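Local coordinates for glutathione S-transferase (Sphingobium chungbukense, PDB 6M1T), which binds glutathione and, as a beta-class glutathione S-transferase, probably transfers it to substrates in detoxification, at residues P53-D58 against L70-D75. Residues are numbered along the deposited sequence; the frame is centred on the assembly and turned at random.
Sequences PALTLD and LLYIAD
The first torsion of Tyr72 is extended (chi1 179°), with CG opposite the backbone N, and carries the ring out from helix 66-75 toward Leu55 and Leu57. Leu57 reaches back from the other direction. Its CG lies anti to the carbonyl carbon (chi1 -54°), which turns the branched end toward the phenol, CD2 foremost. Leu57 CD2 is 3.4 Å from Tyr72 CE2, and the methyl lies against the CE2, CZ and OH end of the phenol. It approaches obliquely. Leu55 crosses Tyr72 at about a right angle, and its CD2 sits 3.8 Å from Tyr72 CD2, nearer the root of the ring. The same Leu55 methyl also meets Ile73, with CD2 4.3 Å from Ile73 CG1. No hydrogen bond links the two segments; the contact is apolar. With the Tyr72 ring cut back to an alanine, the Leu55 and Leu57 methyls are likely to lose their aromatic partner, leaving a gap beside Leu57. The contact joins strand 54-56 to the helix that follows strand 62-64 in the thioredoxin-like N-terminal domain. Tyr92 of the second subunit packs edge-to-face with Tyr72, placing the contact at the dimer interface. Ile73 also packs on Pro14, Ala17 and Leu18 of helix 12-21.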
# COMPACT_ATOMS: atom_id res chain seq x y z
N PRO A 53 11.66 4.67 -3.70
CA PRO A 53 12.55 4.08 -4.72
C PRO A 53 11.94 4.01 -6.12
O PRO A 53 10.72 3.96 -6.24
CB PRO A 53 12.75 2.63 -4.25
CG PRO A 53 11.46 2.33 -3.48
CD PRO A 53 11.04 3.64 -2.84
N ALA A 54 12.80 3.84 -7.11
CA ALA A 54 12.42 3.36 -8.46
C ALA A 54 13.48 2.33 -8.86
O ALA A 54 14.66 2.50 -8.48
CB ALA A 54 12.35 4.48 -9.43
N LEU A 55 13.05 1.25 -9.50
CA LEU A 55 13.93 0.16 -9.94
C LEU A 55 13.86 0.01 -11.45
O LEU A 55 12.76 -0.32 -11.92
CB LEU A 55 13.51 -1.13 -9.27
CG LEU A 55 14.41 -2.31 -9.66
CD1 LEU A 55 15.80 -2.14 -9.05
CD2 LEU A 55 13.81 -3.60 -9.16
N THR A 56 14.94 0.31 -12.16
CA THR A 56 15.04 0.13 -13.62
C THR A 56 15.62 -1.25 -13.89
O THR A 56 16.74 -1.54 -13.41
CB THR A 56 15.86 1.22 -14.31
OG1 THR A 56 15.29 2.47 -13.96
CG2 THR A 56 15.84 1.09 -15.83
N LEU A 57 14.85 -2.07 -14.57
CA LEU A 57 15.23 -3.45 -14.91
C LEU A 57 16.23 -3.40 -16.07
O LEU A 57 16.33 -2.36 -16.73
CB LEU A 57 13.97 -4.24 -15.26
CG LEU A 57 12.87 -4.19 -14.21
CD1 LEU A 57 11.64 -4.97 -14.68
CD2 LEU A 57 13.38 -4.71 -12.87
N ASP A 58 16.92 -4.51 -16.33
CA ASP A 58 17.86 -4.64 -17.48
C ASP A 58 17.17 -4.31 -18.81
O ASP A 58 17.85 -3.80 -19.70
CB ASP A 58 18.53 -6.01 -17.46
CG ASP A 58 19.40 -6.18 -16.22
OD1 ASP A 58 19.86 -5.14 -15.69
OD2 ASP A 58 19.61 -7.33 -15.79
N LEU A 70 9.96 -4.71 -3.91
CA LEU A 70 10.46 -5.66 -2.90
C LEU A 70 10.07 -7.08 -3.31
O LEU A 70 10.94 -7.98 -3.28
CB LEU A 70 9.92 -5.26 -1.53
CG LEU A 70 10.61 -4.04 -0.88
CD1 LEU A 70 9.84 -3.62 0.34
CD2 LEU A 70 12.07 -4.35 -0.55
N LEU A 71 8.82 -7.28 -3.72
CA LEU A 71 8.40 -8.62 -4.22
C LEU A 71 9.21 -9.04 -5.45
O LEU A 71 9.64 -10.20 -5.50
CB LEU A 71 6.91 -8.63 -4.56
CG LEU A 71 5.95 -9.43 -3.68
CD1 LEU A 71 6.60 -10.46 -2.77
CD2 LEU A 71 5.10 -8.46 -2.87
N TYR A 72 9.37 -8.14 -6.43
CA TYR A 72 10.17 -8.37 -7.64
C TYR A 72 11.55 -8.90 -7.21
O TYR A 72 12.07 -9.93 -7.77
CB TYR A 72 10.30 -7.11 -8.51
CG TYR A 72 11.13 -7.37 -9.72
CD1 TYR A 72 10.59 -7.96 -10.86
CD2 TYR A 72 12.50 -7.15 -9.70
CE1 TYR A 72 11.38 -8.26 -11.96
CE2 TYR A 72 13.30 -7.45 -10.78
CZ TYR A 72 12.73 -7.99 -11.92
OH TYR A 72 13.54 -8.28 -12.97
N ILE A 73 12.22 -8.13 -6.35
CA ILE A 73 13.61 -8.45 -5.93
C ILE A 73 13.63 -9.84 -5.26
O ILE A 73 14.51 -10.63 -5.63
CB ILE A 73 14.18 -7.38 -4.98
CG1 ILE A 73 14.42 -6.07 -5.75
CG2 ILE A 73 15.42 -7.89 -4.26
CD1 ILE A 73 14.46 -4.85 -4.87
N ALA A 74 12.72 -10.11 -4.32
CA ALA A 74 12.63 -11.42 -3.60
C ALA A 74 12.47 -12.56 -4.60
O ALA A 74 13.23 -13.57 -4.51
CB ALA A 74 11.50 -11.43 -2.61
N ASP A 75 11.61 -12.37 -5.59
CA ASP A 75 11.19 -13.44 -6.54
C ASP A 75 12.35 -13.80 -7.49
O ASP A 75 12.36 -14.90 -8.00
CB ASP A 75 9.92 -13.05 -7.30
CG ASP A 75 8.66 -13.10 -6.44
OD1 ASP A 75 8.77 -13.59 -5.29
OD2 ASP A 75 7.55 -12.64 -6.93